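Local coordinates for protein LysR family transcriptional regulator (Vibrio vulnificus, PDB 5FHK) that probably acts as a DNA-binding transcription factor of the LysR family, AphB, a regulator of virulence genes, represented by its regulatory domain alone, at residues P93-D98 with P171-N176; N45-D50 with G61-S66; N27-Q32 with I198-A203. All blocks are in the same frame, centred on the assembly; numbering follows the deposited sequence.

The three contacts lie in one LysR regulatory domain and differ in depth and chemistry. Contact 1, largely buried, is aromatic: a tryptophan from the short strand 173-174 meets a histidine and an alanine of the loop ahead of strand 104-107. Contact 3 is partly buried and also aromatic, but joins two helices, 18-32 and 192-204, one near each end of the chain; its centre is about 39 Å from that of contact 1, across the chain's centre. Contact 2 is a polar surface meeting of two loops that flank strand 56-60, its centre about 30 Å from that of contact 1 and 23 Å from that of contact 3. No two contacts touch.

Contact 1 (P93-D98 with P171-N176); sequences PTHAED and PDWSAN
W173 meets H95 and A96 through its indole, in the LysR regulatory domain, a fold of the periplasmic-binding-protein type. W173 sits on the short strand 173-174 beside strand 113-117, and the loop 93-98 lies against its ring.

Two aromatic contacts of different kind carry the interface. A96 lays its methyl over the centre of the indole's six-membered ring, a CH-pi contact of 3.4 Å from A96 CB to the ring centroid and only 7° off the normal. Alanine is small enough for the loop backbone to come close to the flat ring. H95 takes part in an edge-to-face pair with planes at 82°: the benzo edge of W173 points at the imidazole face, with W173 CZ2 3.4 Å from H95 NE2. H95 CG lies anti to the backbone N (chi1 -177°), which presents one face of the imidazole to the indole edge. V123 of strand 122-125 also packs against H95, A96 and W173.

Hydrogen bonds hold the histidine and shape its loop. H95 NE2 bonds to E121 OE1, while ND1 accepts the E97 amide, so both ring nitrogens are engaged and the ring's rotation is restrained. D98, whose carboxylate can take two amides at once, ties the turn together: D98 OD2 accepts from T94 N at 3.3 Å and from H95 N at 3.2 Å, the latter meeting it from above the carboxylate plane.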
loop_
_atom_site.group_PDB
_atom_site.type_symbol
_atom_site.label_atom_id
_atom_site.label_comp_id
_atom_site.label_asym_id
_atom_site.label_seq_id
_atom_site.Cartn_x
_atom_site.Cartn_y
_atom_site.Cartn_z
ATOM N N PRO A 93 12.171 -25.950 7.252
ATOM C CA PRO A 93 13.514 -26.066 6.680
ATOM C C PRO A 93 14.579 -25.695 7.698
ATOM O O PRO A 93 14.365 -24.857 8.575
ATOM C CB PRO A 93 13.486 -25.068 5.519
ATOM C CG PRO A 93 12.505 -24.051 5.941
ATOM C CD PRO A 93 11.443 -24.793 6.701
ATOM N N THR A 94 15.740 -26.342 7.578
ATOM C CA THR A 94 16.854 -26.059 8.467
ATOM C C THR A 94 18.106 -25.564 7.748
ATOM O O THR A 94 19.037 -25.105 8.414
ATOM C CB THR A 94 17.192 -27.294 9.321
ATOM O OG1 THR A 94 17.885 -28.260 8.520
ATOM C CG2 THR A 94 15.921 -27.928 9.880
ATOM N N HIS A 95 18.141 -25.593 6.420
ATOM C CA HIS A 95 19.130 -24.861 5.645
ATOM C C HIS A 95 18.405 -24.088 4.545
ATOM O O HIS A 95 17.346 -24.505 4.070
ATOM C CB HIS A 95 20.190 -25.802 5.048
ATOM C CG HIS A 95 21.275 -25.091 4.303
ATOM N ND1 HIS A 95 21.169 -24.758 2.968
ATOM C CD2 HIS A 95 22.484 -24.639 4.709
ATOM C CE1 HIS A 95 22.269 -24.139 2.581
ATOM N NE2 HIS A 95 23.087 -24.058 3.616
ATOM N N ALA A 96 18.975 -22.951 4.145
ATOM C CA ALA A 96 18.310 -22.092 3.167
ATOM C C ALA A 96 18.100 -22.772 1.819
ATOM O O ALA A 96 17.341 -22.249 0.994
ATOM C CB ALA A 96 19.104 -20.799 2.972
ATOM N N GLU A 97 18.745 -23.914 1.572
ATOM C CA GLU A 97 18.508 -24.644 0.337
ATOM C C GLU A 97 17.195 -25.404 0.370
ATOM O O GLU A 97 16.654 -25.721 -0.692
ATOM C CB GLU A 97 19.665 -25.607 0.056
ATOM C CG GLU A 97 20.837 -24.958 -0.680
ATOM C CD GLU A 97 20.468 -24.485 -2.085
ATOM O OE1 GLU A 97 19.678 -25.172 -2.768
ATOM O OE2 GLU A 97 20.965 -23.414 -2.503
ATOM N N ASP A 98 16.662 -25.679 1.559
ATOM C CA ASP A 98 15.384 -26.364 1.674
ATOM C C ASP A 98 14.206 -25.504 1.232
ATOM O O ASP A 98 13.090 -26.025 1.131
ATOM C CB ASP A 98 15.179 -26.831 3.112
ATOM C CG ASP A 98 16.263 -27.799 3.578
ATOM O OD1 ASP A 98 16.823 -28.542 2.733
ATOM O OD2 ASP A 98 16.555 -27.820 4.794
ATOM N N PRO A 171 16.383 -18.952 11.476
ATOM C CA PRO A 171 16.788 -17.717 12.166
ATOM C C PRO A 171 18.273 -17.414 12.042
ATOM O O PRO A 171 18.682 -16.273 12.310
ATOM C CB PRO A 171 16.382 -17.971 13.626
ATOM C CG PRO A 171 15.913 -19.393 13.706
ATOM C CD PRO A 171 16.226 -20.078 12.411
ATOM N N ASP A 172 19.084 -18.384 11.633
ATOM C CA ASP A 172 20.489 -18.132 11.331
ATOM C C ASP A 172 20.690 -17.471 9.969
ATOM O O ASP A 172 21.825 -17.139 9.624
ATOM C CB ASP A 172 21.283 -19.444 11.403
ATOM C CG ASP A 172 22.794 -19.226 11.513
ATOM O OD1 ASP A 172 23.300 -18.954 12.632
ATOM O OD2 ASP A 172 23.478 -19.342 10.467
ATOM N N TRP A 173 19.626 -17.262 9.197
ATOM C CA TRP A 173 19.709 -16.664 7.876
ATOM C C TRP A 173 19.028 -15.299 7.850
ATOM O O TRP A 173 18.044 -15.058 8.560
ATOM C CB TRP A 173 19.059 -17.567 6.824
ATOM C CG TRP A 173 19.793 -18.841 6.617
ATOM C CD1 TRP A 173 19.652 -19.985 7.333
ATOM C CD2 TRP A 173 20.790 -19.101 5.624
ATOM N NE1 TRP A 173 20.502 -20.953 6.848
ATOM C CE2 TRP A 173 21.217 -20.435 5.800
ATOM C CE3 TRP A 173 21.361 -18.340 4.601
ATOM C CZ2 TRP A 173 22.188 -21.026 4.990
ATOM C CZ3 TRP A 173 22.332 -18.926 3.802
ATOM C CH2 TRP A 173 22.738 -20.255 4.007
ATOM N N SER A 174 19.538 -14.421 6.988
ATOM C CA SER A 174 18.975 -13.087 6.850
ATOM C C SER A 174 19.542 -12.446 5.605
ATOM O O SER A 174 20.654 -12.773 5.175
ATOM C CB SER A 174 19.295 -12.213 8.057
ATOM O OG SER A 174 20.540 -11.553 7.866
ATOM N N ALA A 175 18.767 -11.529 5.037
ATOM C CA ALA A 175 19.276 -10.651 4.000
ATOM C C ALA A 175 20.191 -9.600 4.621
ATOM O O ALA A 175 20.176 -9.361 5.836
ATOM C CB ALA A 175 18.130 -9.971 3.259
ATOM N N ASN A 176 21.006 -8.971 3.780
ATOM C CA ASN A 176 21.821 -7.919 4.358
ATOM C C ASN A 176 20.981 -6.656 4.540
ATOM O O ASN A 176 20.059 -6.396 3.762
ATOM C CB ASN A 176 23.033 -7.629 3.477
ATOM C CG ASN A 176 24.213 -8.550 3.787
ATOM O OD1 ASN A 176 24.526 -8.808 4.958
ATOM N ND2 ASN A 176 24.866 -9.055 2.741
#

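Contact 2 (N45-D50 with G61-S66); sequences NADQLD and GPQRDS
A46 and D47 of one surface loop face Q63 of another, in a sparse contact that buries about 102 Å² in all. The loop 45-50 follows strand 38-43 on the way to strand 56-60, and N45 enters it with its backbone N bonded to E43 OE1.

At A46 the methyl points toward the other loop, and it is the backbone that comes nearest: A46 O lies 3.1 Å from Q63 NE2, while A46 CB is 4.4 Å from the same nitrogen. A compact side chain here lets the long glutamine reach the peptide group; the methyl also packs on R59. The same carbonyl accepts a weak bond from L49 N within its own loop.

D47 follows, with CG beside the backbone N (chi1 -66°), which brings the end of its side chain nearer to Q63. D47 OD2 stands 3.8 Å from Q63 CG, the nearest part of the glutamine, and the two side chains run past each other in opposite directions, carboxylate and amide planes 68° apart. The charge is answered by R59, which forms a salt bridge with D47 OD2; an acid therefore fits here. Q63, extended beyond CG, is long enough to span the gap between loops.

Farther along, L49 turns its apolar chain to I57 and W54. The two loops flank strand 56-60 in the mixed sheet of this periplasmic-binding-protein-type domain; G61 is joined to D179 by a backbone hydrogen bond, and P62 packs on Y181 and Q63 on L183 of strand 178-185, which runs antiparallel to strand 56-60.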
loop_
_atom_site.group_PDB
_atom_site.type_symbol
_atom_site.label_atom_id
_atom_site.label_comp_id
_atom_site.label_asym_id
_atom_site.label_seq_id
_atom_site.Cartn_x
_atom_site.Cartn_y
_atom_site.Cartn_z
ATOM N N ASN A 45 11.847 2.775 -7.667
ATOM C CA ASN A 45 13.240 2.898 -8.107
ATOM C C ASN A 45 13.651 4.368 -8.018
ATOM O O ASN A 45 13.317 5.177 -8.886
ATOM C CB ASN A 45 13.438 2.335 -9.523
ATOM C CG ASN A 45 12.401 2.838 -10.512
ATOM O OD1 ASN A 45 11.231 3.011 -10.172
ATOM N ND2 ASN A 45 12.830 3.086 -11.742
ATOM N N ALA A 46 14.380 4.707 -6.960
ATOM C CA ALA A 46 14.803 6.077 -6.716
ATOM C C ALA A 46 16.050 6.459 -7.501
ATOM O O ALA A 46 16.402 7.646 -7.534
ATOM C CB ALA A 46 15.052 6.282 -5.223
ATOM N N ASP A 47 16.735 5.487 -8.106
ATOM C CA ASP A 47 17.829 5.825 -9.005
ATOM C C ASP A 47 17.323 6.448 -10.294
ATOM O O ASP A 47 18.109 7.071 -11.011
ATOM C CB ASP A 47 18.669 4.584 -9.324
ATOM C CG ASP A 47 19.392 4.039 -8.103
ATOM O OD1 ASP A 47 19.633 2.815 -8.052
ATOM O OD2 ASP A 47 19.712 4.833 -7.190
ATOM N N GLN A 48 16.040 6.294 -10.604
ATOM C CA GLN A 48 15.445 6.905 -11.783
ATOM C C GLN A 48 14.814 8.270 -11.506
ATOM O O GLN A 48 14.278 8.898 -12.431
ATOM C CB GLN A 48 14.406 5.963 -12.388
ATOM C CG GLN A 48 15.007 5.023 -13.411
ATOM C CD GLN A 48 15.870 5.778 -14.406
ATOM O OE1 GLN A 48 17.091 5.629 -14.419
ATOM N NE2 GLN A 48 15.236 6.609 -15.234
ATOM N N LEU A 49 14.886 8.765 -10.277
ATOM C CA LEU A 49 14.361 10.098 -10.033
ATOM C C LEU A 49 15.358 11.171 -10.450
ATOM O O LEU A 49 16.576 10.986 -10.387
ATOM C CB LEU A 49 13.996 10.296 -8.563
ATOM C CG LEU A 49 12.973 9.345 -7.970
ATOM C CD1 LEU A 49 13.113 9.353 -6.418
ATOM C CD2 LEU A 49 11.572 9.733 -8.424
ATOM N N ASP A 50 14.812 12.324 -10.838
ATOM C CA ASP A 50 15.615 13.499 -11.142
ATOM C C ASP A 50 15.657 14.395 -9.906
ATOM O O ASP A 50 14.629 14.996 -9.558
ATOM C CB ASP A 50 15.019 14.237 -12.337
ATOM C CG ASP A 50 15.693 15.556 -12.608
ATOM O OD1 ASP A 50 16.778 15.811 -12.029
ATOM O OD2 ASP A 50 15.127 16.335 -13.412
ATOM N N GLY A 61 18.864 2.400 0.299
ATOM C CA GLY A 61 20.137 2.237 -0.366
ATOM C C GLY A 61 20.794 3.564 -0.686
ATOM O O GLY A 61 20.131 4.597 -0.854
ATOM N N PRO A 62 22.118 3.550 -0.802
ATOM C CA PRO A 62 22.866 4.795 -0.998
ATOM C C PRO A 62 22.792 5.311 -2.431
ATOM O O PRO A 62 22.438 4.597 -3.374
ATOM C CB PRO A 62 24.309 4.407 -0.638
ATOM C CG PRO A 62 24.235 2.984 -0.081
ATOM C CD PRO A 62 23.006 2.381 -0.682
ATOM N N GLN A 63 23.136 6.591 -2.570
ATOM C CA GLN A 63 23.303 7.251 -3.854
ATOM C C GLN A 63 24.624 8.005 -3.828
ATOM O O GLN A 63 25.127 8.370 -2.762
ATOM C CB GLN A 63 22.139 8.210 -4.163
ATOM C CG GLN A 63 20.999 7.577 -4.971
ATOM C CD GLN A 63 20.170 8.608 -5.742
ATOM O OE1 GLN A 63 20.713 9.573 -6.304
ATOM N NE2 GLN A 63 18.847 8.418 -5.752
ATOM N N ARG A 64 25.190 8.235 -5.016
ATOM C CA ARG A 64 26.508 8.850 -5.151
ATOM C C ARG A 64 26.445 10.257 -5.729
ATOM O O ARG A 64 27.471 10.785 -6.169
ATOM C CB ARG A 64 27.412 7.980 -6.021
ATOM C CG ARG A 64 27.062 8.045 -7.491
ATOM C CD ARG A 64 27.619 6.862 -8.252
ATOM N NE ARG A 64 27.331 5.557 -7.648
ATOM C CZ ARG A 64 27.106 4.431 -8.334
ATOM N NH1 ARG A 64 27.119 4.430 -9.667
ATOM N NH2 ARG A 64 26.856 3.297 -7.682
ATOM N N ASP A 65 25.268 10.874 -5.741
ATOM C CA ASP A 65 25.114 12.193 -6.340
ATOM C C ASP A 65 25.894 13.228 -5.533
ATOM O O ASP A 65 25.658 13.398 -4.333
ATOM C CB ASP A 65 23.632 12.560 -6.419
ATOM C CG ASP A 65 23.280 13.300 -7.702
ATOM O OD1 ASP A 65 23.815 14.409 -7.931
ATOM O OD2 ASP A 65 22.458 12.778 -8.484
ATOM N N SER A 66 26.832 13.912 -6.196
ATOM C CA SER A 66 27.642 14.929 -5.533
ATOM C C SER A 66 26.867 16.212 -5.269
ATOM O O SER A 66 27.321 17.044 -4.473
ATOM C CB SER A 66 28.877 15.248 -6.374
ATOM O OG SER A 66 28.505 15.742 -7.648
#

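Contact 3 (N27-Q32 with I198-A203); sequences NGFMSQ and IDYVIA
Helix segments 27-32 and 198-203 face each other through G28, F29, Q32 and Y200, their axes 10.5 Å apart at closest approach and their N-to-C directions at 129°. Y200 bridges much of that gap. With chi1 at -172° its side chain extends away from its own N, and the ring runs out toward helix 18-32 until Y200 OH lies 3.1 Å from G28 C. Glycine fits there because it has no side chain to collide with the hydroxyl.

F29 lies against the tyrosine ring in two ways. F29 CB sits over the face, 3.9 Å from the Y200 ring centroid, and its phenyl edge is turned toward the same ring in an offset edge-to-face pair, planes at 69°. F29 CD1 also touches Y200 CB at 3.6 Å. F197 and Y33 add further aromatic neighbours to F29. At the tyrosine's rim, Q32 OE1 approaches Y200 CE1 in the ring plane at 3.2 Å; a polar, flexible residue fits this exposed side.

N27 ND2 is hydrogen-bonded to S141 OG, and M30 O to R130 NH2, both of the second subunit. F29 and M30 pack on I38 of strand 38-43, and I198 on Y184 and V201 on M182 of strand 178-185: helices laid on a central sheet, as in the periplasmic-binding-protein-type fold of LysR regulatory domains.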
loop_
_atom_site.group_PDB
_atom_site.type_symbol
_atom_site.label_atom_id
_atom_site.label_comp_id
_atom_site.label_asym_id
_atom_site.label_seq_id
_atom_site.Cartn_x
_atom_site.Cartn_y
_atom_site.Cartn_z
ATOM N N ASN A 27 3.338 12.967 10.067
ATOM C CA ASN A 27 2.134 13.466 10.734
ATOM C C ASN A 27 2.508 14.440 11.849
ATOM O O ASN A 27 1.840 15.464 12.040
ATOM C CB ASN A 27 1.289 12.290 11.274
ATOM C CG ASN A 27 0.523 11.545 10.187
ATOM O OD1 ASN A 27 0.160 12.133 9.153
ATOM N ND2 ASN A 27 0.247 10.234 10.418
ATOM N N GLY A 28 3.623 14.193 12.534
ATOM C CA GLY A 28 4.064 15.137 13.552
ATOM C C GLY A 28 4.500 16.458 12.953
ATOM O O GLY A 28 4.276 17.518 13.537
ATOM N N PHE A 29 5.100 16.421 11.764
ATOM C CA PHE A 29 5.525 17.664 11.149
ATOM C C PHE A 29 4.322 18.484 10.712
ATOM O O PHE A 29 4.252 19.693 10.969
ATOM C CB PHE A 29 6.446 17.371 9.972
ATOM C CG PHE A 29 6.748 18.578 9.138
ATOM C CD1 PHE A 29 7.729 19.462 9.519
ATOM C CD2 PHE A 29 6.003 18.858 8.007
ATOM C CE1 PHE A 29 7.996 20.564 8.759
ATOM C CE2 PHE A 29 6.266 19.974 7.234
ATOM C CZ PHE A 29 7.263 20.827 7.606
ATOM N N MET A 30 3.374 17.837 10.029
ATOM C CA MET A 30 2.187 18.538 9.550
ATOM C C MET A 30 1.411 19.117 10.712
ATOM O O MET A 30 0.772 20.171 10.592
ATOM C CB MET A 30 1.293 17.579 8.763
ATOM C CG MET A 30 1.869 17.189 7.396
ATOM S SD MET A 30 0.658 16.380 6.337
ATOM C CE MET A 30 0.798 14.673 6.841
ATOM N N SER A 31 1.402 18.383 11.815
ATOM C CA SER A 31 0.778 18.831 13.035
ATOM C C SER A 31 1.410 20.126 13.521
ATOM O O SER A 31 0.703 21.043 13.942
ATOM C CB SER A 31 0.915 17.720 14.070
ATOM O OG SER A 31 -0.119 17.767 14.986
ATOM N N GLN A 32 2.743 20.240 13.421
ATOM C CA GLN A 32 3.437 21.407 13.943
ATOM C C GLN A 32 3.388 22.593 12.981
ATOM O O GLN A 32 3.487 23.743 13.426
ATOM C CB GLN A 32 4.893 21.030 14.264
ATOM C CG GLN A 32 5.674 22.026 15.127
ATOM C CD GLN A 32 7.059 21.506 15.495
ATOM O OE1 GLN A 32 7.219 20.354 15.923
ATOM N NE2 GLN A 32 8.076 22.348 15.310
ATOM N N ILE A 198 13.333 19.667 6.832
ATOM C CA ILE A 198 14.563 18.903 6.997
ATOM C C ILE A 198 15.050 18.965 8.436
ATOM O O ILE A 198 15.603 17.993 8.961
ATOM C CB ILE A 198 15.626 19.427 6.017
ATOM C CG1 ILE A 198 15.346 18.881 4.614
ATOM C CG2 ILE A 198 17.005 19.066 6.484
ATOM C CD1 ILE A 198 15.919 19.747 3.491
ATOM N N ASP A 199 14.909 20.125 9.080
ATOM C CA ASP A 199 15.324 20.228 10.470
ATOM C C ASP A 199 14.407 19.422 11.374
ATOM O O ASP A 199 14.867 18.831 12.355
ATOM C CB ASP A 199 15.346 21.695 10.914
ATOM C CG ASP A 199 16.552 22.460 10.365
ATOM O OD1 ASP A 199 17.559 21.820 9.939
ATOM O OD2 ASP A 199 16.490 23.713 10.370
ATOM N N TYR A 200 13.100 19.424 11.092
ATOM C CA TYR A 200 12.196 18.575 11.864
ATOM C C TYR A 200 12.658 17.123 11.818
ATOM O O TYR A 200 12.760 16.460 12.857
ATOM C CB TYR A 200 10.763 18.701 11.350
ATOM C CG TYR A 200 9.766 17.985 12.243
ATOM C CD1 TYR A 200 9.216 18.615 13.370
ATOM C CD2 TYR A 200 9.400 16.675 11.984
ATOM C CE1 TYR A 200 8.309 17.946 14.192
ATOM C CE2 TYR A 200 8.503 16.024 12.777
ATOM C CZ TYR A 200 7.961 16.653 13.876
ATOM O OH TYR A 200 7.079 15.939 14.630
ATOM N N VAL A 201 12.989 16.636 10.613
ATOM C CA VAL A 201 13.408 15.246 10.426
ATOM C C VAL A 201 14.661 14.962 11.235
ATOM O O VAL A 201 14.725 13.983 11.983
ATOM C CB VAL A 201 13.623 14.938 8.928
ATOM C CG1 VAL A 201 14.137 13.511 8.718
ATOM C CG2 VAL A 201 12.340 15.115 8.142
ATOM N N ILE A 202 15.662 15.841 11.138
ATOM C CA ILE A 202 16.885 15.598 11.892
ATOM C C ILE A 202 16.605 15.649 13.388
ATOM O O ILE A 202 17.039 14.776 14.147
ATOM C CB ILE A 202 17.989 16.581 11.478
ATOM C CG1 ILE A 202 18.407 16.305 10.028
ATOM C CG2 ILE A 202 19.184 16.427 12.394
ATOM C CD1 ILE A 202 19.086 17.511 9.341
ATOM N N ALA A 203 15.841 16.650 13.834
ATOM C CA ALA A 203 15.526 16.743 15.251
ATOM C C ALA A 203 14.587 15.637 15.703
ATOM O O ALA A 203 14.533 15.340 16.897
ATOM C CB ALA A 203 14.937 18.117 15.581
#